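Local coordinates for protein putative thioesterase (Novosphingobium aromaticivorans, PDB 3CJY) that probably hydrolyses acyl-CoA thioesters with its two hotdog-family domains, and binds a calcium ion, at residues L166-K171 with C220-I225; P131-L136 with V151-G156. One frame throughout, in Å; residues are numbered along the deposited sequence.

Both contacts lie in the second of the two hotdog-family regions, the acyl-CoA thioesterase C-terminal one, with their centres about 10 Å apart. Contact 2 closes first along the chain, joining the loop residues 131-136 to the edge of strand 149-153. Contact 1 opens after it and pairs strand 163-170 with strand 220-230. The two meet because strand 163-170 is the antiparallel neighbour of strand 149-153. The backbone of Trp167 probably bonds to that of Arg152, and Leu168 packs on Val151. Together they run from a buried strand pair outward to a surface loop. Both sit away from the calcium site of Asp14 and Thr51.

Contact 1 of 2, residues L166-K171 with C220-I225; sequences LWLRRK and CLCDMI
Strands 166-170 and 220-225 run antiparallel, with Trp167 and Leu221 as the non-hydrogen-bonded pair between two hydrogen-bonded pairs. Leu166 and Cys222 exchange two backbone bonds, Leu166 N to Cys222 O at 3.0 Å and Cys222 N to Leu166 O at 2.7 Å. Leu168 and Cys220 do the same, with Leu168 N to Cys220 O at 2.8 Å and Cys220 N to Leu168 O at 2.9 Å. The short strand segments run 137° apart, so the pair is twisted; three bridges join them.

Trp167 and Leu221 share one side of the sheet. Leu221 lies against one face of the indole: its CB sits over the six-membered ring, 4.0 Å from the centroid, in a CH-pi contact. Its CD1 also rests above the ring system. The side chain of Leu221 leaves the backbone with CG opposite N (chi1 -177°), and the turn at chi2 (59°) then sets CD1 above the ring. Trp167 NE1 is hydrogen-bonded to Pro125 O, which ties the ring's N-H to the backbone of Pro125, ahead of strand 149-153 in the chain. With an alanine here, Leu221 would probably lose the flat surface it packs on, and Pro125 O would lose its indole donor.

The other side is apolar and carries Leu166, Leu168, Cys220, Cys222 and Met224. Leu168 CD1 presses on Cys222 CB at 3.5 Å. Met224 is a selenomethionine; its chain bends at the last torsion, and CE reaches Leu166 CD1 at 3.8 Å. Phe184 of helix 178-185 packs on Leu168 and Cys220, so this side faces the helix. A curved antiparallel sheet wrapped around a helix is the hallmark of the hotdog fold.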
loop_
_atom_site.group_PDB
_atom_site.type_symbol
_atom_site.label_atom_id
_atom_site.label_comp_id
_atom_site.label_asym_id
_atom_site.label_seq_id
_atom_site.Cartn_x
_atom_site.Cartn_y
_atom_site.Cartn_z
ATOM N N LEU A 166 10.982 -7.817 14.858
ATOM C CA LEU A 166 11.394 -9.218 14.907
ATOM C C LEU A 166 12.515 -9.510 13.902
ATOM O O LEU A 166 12.501 -8.990 12.783
ATOM C CB LEU A 166 10.177 -10.095 14.529
ATOM C CG LEU A 166 8.927 -9.921 15.362
ATOM C CD1 LEU A 166 7.834 -10.834 14.729
ATOM C CD2 LEU A 166 9.168 -10.340 16.754
ATOM N N TRP A 167 13.455 -10.358 14.302
ATOM C CA TRP A 167 14.397 -10.949 13.377
ATOM C C TRP A 167 13.740 -12.248 12.883
ATOM O O TRP A 167 13.311 -13.109 13.673
ATOM C CB TRP A 167 15.756 -11.265 14.014
ATOM C CG TRP A 167 16.644 -10.108 14.245
ATOM C CD1 TRP A 167 16.980 -9.572 15.447
ATOM C CD2 TRP A 167 17.325 -9.340 13.258
ATOM N NE1 TRP A 167 17.853 -8.540 15.276
ATOM C CE2 TRP A 167 18.057 -8.339 13.940
ATOM C CE3 TRP A 167 17.387 -9.373 11.882
ATOM C CZ2 TRP A 167 18.881 -7.421 13.263
ATOM C CZ3 TRP A 167 18.190 -8.454 11.215
ATOM C CH2 TRP A 167 18.923 -7.506 11.900
ATOM N N LEU A 168 13.694 -12.400 11.571
ATOM C CA LEU A 168 13.100 -13.572 10.928
ATOM C C LEU A 168 14.081 -14.252 10.001
ATOM O O LEU A 168 14.816 -13.611 9.295
ATOM C CB LEU A 168 11.873 -13.187 10.084
ATOM C CG LEU A 168 10.766 -12.438 10.814
ATOM C CD1 LEU A 168 9.701 -12.014 9.757
ATOM C CD2 LEU A 168 10.175 -13.245 11.961
ATOM N N ARG A 169 14.089 -15.572 10.031
ATOM C CA ARG A 169 14.970 -16.316 9.152
ATOM C C ARG A 169 14.299 -17.613 8.740
ATOM O O ARG A 169 13.835 -18.389 9.616
ATOM C CB ARG A 169 16.299 -16.623 9.833
ATOM C CG ARG A 169 17.244 -17.328 8.843
ATOM C CD ARG A 169 18.611 -17.563 9.407
ATOM N NE ARG A 169 18.659 -18.401 10.602
ATOM C CZ ARG A 169 19.800 -18.614 11.272
ATOM N NH1 ARG A 169 20.927 -18.071 10.833
ATOM N NH2 ARG A 169 19.834 -19.359 12.378
ATOM N N ARG A 170 14.233 -17.832 7.436
ATOM C CA ARG A 170 13.713 -19.110 6.902
ATOM C C ARG A 170 14.664 -20.240 7.258
ATOM O O ARG A 170 15.887 -20.193 6.965
ATOM C CB ARG A 170 13.501 -19.074 5.393
ATOM C CG ARG A 170 12.265 -18.295 5.009
ATOM C CD ARG A 170 12.133 -18.106 3.589
ATOM N NE ARG A 170 11.953 -19.367 2.930
ATOM C CZ ARG A 170 11.369 -19.478 1.741
ATOM N NH1 ARG A 170 10.891 -18.397 1.132
ATOM N NH2 ARG A 170 11.225 -20.670 1.188
ATOM N N LYS A 171 14.109 -21.272 7.877
ATOM C CA LYS A 171 14.914 -22.428 8.253
ATOM C C LYS A 171 15.420 -23.186 7.024
ATOM O O LYS A 171 16.386 -23.929 7.115
ATOM C CB LYS A 171 14.130 -23.360 9.195
ATOM C CG LYS A 171 13.917 -22.736 10.622
ATOM C CD LYS A 171 13.092 -23.644 11.545
ATOM C CE LYS A 171 12.586 -22.914 12.767
ATOM N NZ LYS A 171 11.839 -23.876 13.658
ATOM N N CYS A 220 16.343 -11.336 8.406
ATOM C CA CYS A 220 15.597 -10.168 7.943
ATOM C C CYS A 220 15.018 -9.451 9.174
ATOM O O CYS A 220 14.406 -10.111 10.039
ATOM C CB CYS A 220 14.505 -10.634 6.999
ATOM S SG CYS A 220 13.374 -9.296 6.484
ATOM N N LEU A 221 15.269 -8.146 9.297
ATOM C CA LEU A 221 14.628 -7.359 10.344
ATOM C C LEU A 221 13.246 -6.972 9.803
ATOM O O LEU A 221 13.132 -6.215 8.828
ATOM C CB LEU A 221 15.427 -6.119 10.699
ATOM C CG LEU A 221 14.799 -5.332 11.834
ATOM C CD1 LEU A 221 14.646 -6.154 13.123
ATOM C CD2 LEU A 221 15.613 -4.058 12.055
ATOM N N CYS A 222 12.227 -7.466 10.516
ATOM C CA CYS A 222 10.806 -7.261 10.213
ATOM C C CYS A 222 10.358 -6.168 11.200
ATOM O O CYS A 222 10.088 -6.402 12.379
ATOM C CB CYS A 222 10.033 -8.568 10.358
ATOM S SG CYS A 222 8.261 -8.373 10.146
ATOM N N ASP A 223 10.329 -4.951 10.672
ATOM C CA ASP A 223 10.145 -3.729 11.458
ATOM C C ASP A 223 8.771 -3.117 11.210
ATOM O O ASP A 223 8.568 -2.447 10.211
ATOM C CB ASP A 223 11.305 -2.813 10.963
ATOM C CG ASP A 223 11.403 -1.482 11.672
ATOM O OD1 ASP A 223 10.770 -1.294 12.712
ATOM O OD2 ASP A 223 12.159 -0.629 11.135
HETATM N N MSE A 224 7.869 -3.358 12.159
HETATM C CA MSE A 224 6.439 -3.095 12.063
HETATM C C MSE A 224 5.874 -2.076 12.991
HETATM O O MSE A 224 6.331 -1.879 14.130
HETATM C CB MSE A 224 5.669 -4.425 12.327
HETATM C CG MSE A 224 6.028 -5.549 11.384
HETATM SE SE MSE A 224 5.180 -7.229 11.617
HETATM C CE MSE A 224 6.169 -7.760 13.174
ATOM N N ILE A 225 4.844 -1.400 12.493
ATOM C CA ILE A 225 4.074 -0.490 13.322
ATOM C C ILE A 225 2.588 -0.653 13.019
ATOM O O ILE A 225 2.179 -0.829 11.856
ATOM C CB ILE A 225 4.531 1.022 13.140
ATOM C CG1 ILE A 225 3.832 1.930 14.138
ATOM C CG2 ILE A 225 4.254 1.471 11.692
ATOM C CD1 ILE A 225 4.454 3.324 14.284
#

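Contact 2 of 2, residues P131-L136 with V151-G156; sequences PPCTTL and VREAGG
Glu153 OE2 is held by two groups, a water shared with the loop and Arg194. Water 1 donates to Glu153 OE2 at 2.6 Å, and Arg194 of helix 188-196 forms a salt bridge with it. The same water accepts from Thr134 N at 2.9 Å and is also hydrogen-bonded to Thr135 OG1. It therefore links the carboxylate to the loop at Thr134 and Thr135. Cys133 SG lies 3.3 Å from Glu153 OE2. Glu153 folds back toward the loop through a bend at chi2 (-73°), which brings its carboxylate beside Cys133. The arginine and the water probably favour a charged carboxylate. On the loop itself, Thr135 N makes a weak hydrogen bond to Cys133 SG.

Two backbone bonds hold the loop along strand 149-153. Glu153 N donates to Pro131 O at 2.8 Å, with the donor almost in line with the C=O bond. Cys133 N donates to Val151 O at 2.9 Å, but from above the carbonyl plane. Between them, Pro132 and Arg152 form a single backbone bridge. The loop thus lies along one edge of a strand whose other edge pairs with strand 163-170, in the hotdog sheet of the C-terminal domain.

Side chains fill in around this bridge. Val151 CG1 packs on Cys133 CB at 3.6 Å. Val151 CG2 and Leu136 CD1 meet tip to tip at 4.2 Å, and Leu136 also touches Ile190 of helix 188-196. At the other end, the Pro131 ring crosses the Glu153 side chain at about a right angle. The guanidinium of Arg152 forms salt bridges with Glu150 and Asp128.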
loop_
_atom_site.group_PDB
_atom_site.type_symbol
_atom_site.label_atom_id
_atom_site.label_comp_id
_atom_site.label_asym_id
_atom_site.label_seq_id
_atom_site.Cartn_x
_atom_site.Cartn_y
_atom_site.Cartn_z
ATOM N N PRO A 131 16.746 -12.790 21.925
ATOM C CA PRO A 131 16.155 -14.033 22.331
ATOM C C PRO A 131 15.077 -14.545 21.402
ATOM O O PRO A 131 14.483 -13.761 20.649
ATOM C CB PRO A 131 15.518 -13.663 23.673
ATOM C CG PRO A 131 15.034 -12.282 23.438
ATOM C CD PRO A 131 16.119 -11.651 22.608
ATOM N N PRO A 132 14.847 -15.859 21.407
ATOM C CA PRO A 132 13.737 -16.389 20.646
ATOM C C PRO A 132 12.400 -15.803 21.085
ATOM O O PRO A 132 12.161 -15.472 22.255
ATOM C CB PRO A 132 13.740 -17.890 20.994
ATOM C CG PRO A 132 15.093 -18.150 21.509
ATOM C CD PRO A 132 15.504 -16.906 22.212
ATOM N N CYS A 133 11.523 -15.711 20.108
ATOM C CA CYS A 133 10.178 -15.268 20.352
ATOM C C CYS A 133 9.400 -16.482 20.840
ATOM O O CYS A 133 9.300 -17.467 20.122
ATOM C CB CYS A 133 9.576 -14.742 19.058
ATOM S SG CYS A 133 7.826 -14.441 19.296
ATOM N N THR A 134 8.913 -16.419 22.077
ATOM C CA THR A 134 8.179 -17.553 22.689
ATOM C C THR A 134 6.668 -17.274 22.772
ATOM O O THR A 134 5.901 -18.055 23.344
ATOM C CB THR A 134 8.760 -17.869 24.063
ATOM O OG1 THR A 134 8.704 -16.705 24.887
ATOM C CG2 THR A 134 10.246 -18.301 23.925
ATOM N N THR A 135 6.251 -16.192 22.137
ATOM C CA THR A 135 4.867 -15.731 22.202
ATOM C C THR A 135 4.131 -15.669 20.874
ATOM O O THR A 135 3.225 -14.863 20.685
ATOM C CB THR A 135 4.839 -14.344 22.896
ATOM O OG1 THR A 135 5.655 -13.400 22.192
ATOM C CG2 THR A 135 5.372 -14.429 24.303
ATOM N N LEU A 136 4.507 -16.503 19.925
ATOM C CA LEU A 136 3.804 -16.512 18.650
ATOM C C LEU A 136 2.384 -17.041 18.898
ATOM O O LEU A 136 2.140 -17.822 19.792
ATOM C CB LEU A 136 4.502 -17.380 17.603
ATOM C CG LEU A 136 5.847 -16.851 17.087
ATOM C CD1 LEU A 136 6.508 -17.927 16.225
ATOM C CD2 LEU A 136 5.678 -15.571 16.327
ATOM N N VAL A 151 12.270 -17.126 14.662
ATOM C CA VAL A 151 11.887 -15.767 15.078
ATOM C C VAL A 151 12.527 -15.341 16.364
ATOM O O VAL A 151 12.470 -16.058 17.369
ATOM C CB VAL A 151 10.327 -15.668 15.228
ATOM C CG1 VAL A 151 9.852 -14.272 15.539
ATOM C CG2 VAL A 151 9.581 -16.212 13.988
ATOM N N ARG A 152 13.162 -14.184 16.327
ATOM C CA ARG A 152 13.742 -13.614 17.514
ATOM C C ARG A 152 13.210 -12.201 17.771
ATOM O O ARG A 152 12.823 -11.472 16.851
ATOM C CB ARG A 152 15.241 -13.592 17.394
ATOM C CG ARG A 152 15.807 -15.007 17.264
ATOM C CD ARG A 152 17.317 -14.992 17.175
ATOM N NE ARG A 152 17.837 -16.353 16.953
ATOM C CZ ARG A 152 19.111 -16.609 16.720
ATOM N NH1 ARG A 152 20.003 -15.642 16.745
ATOM N NH2 ARG A 152 19.497 -17.842 16.470
ATOM N N GLU A 153 13.201 -11.831 19.045
ATOM C CA GLU A 153 12.699 -10.500 19.458
ATOM C C GLU A 153 13.774 -9.443 19.275
ATOM O O GLU A 153 14.809 -9.504 19.936
ATOM C CB GLU A 153 12.322 -10.492 20.933
ATOM C CG GLU A 153 11.272 -11.463 21.354
ATOM C CD GLU A 153 9.860 -11.099 20.892
ATOM O OE1 GLU A 153 9.673 -9.964 20.390
ATOM O OE2 GLU A 153 8.932 -11.948 21.064
ATOM N N ALA A 154 13.520 -8.439 18.431
ATOM C CA ALA A 154 14.522 -7.400 18.185
ATOM C C ALA A 154 14.172 -6.059 18.839
ATOM O O ALA A 154 14.939 -5.109 18.739
ATOM C CB ALA A 154 14.700 -7.190 16.666
ATOM N N GLY A 155 13.030 -5.987 19.510
ATOM C CA GLY A 155 12.520 -4.700 19.980
ATOM C C GLY A 155 13.073 -4.130 21.274
ATOM O O GLY A 155 12.948 -2.909 21.562
ATOM N N GLY A 156 13.691 -4.996 22.063
ATOM C CA GLY A 156 14.254 -4.555 23.330
ATOM C C GLY A 156 13.160 -4.288 24.348
ATOM O O GLY A 156 11.961 -4.401 24.049
HETATM O O HOH W 1 8.473 -13.685 22.924
#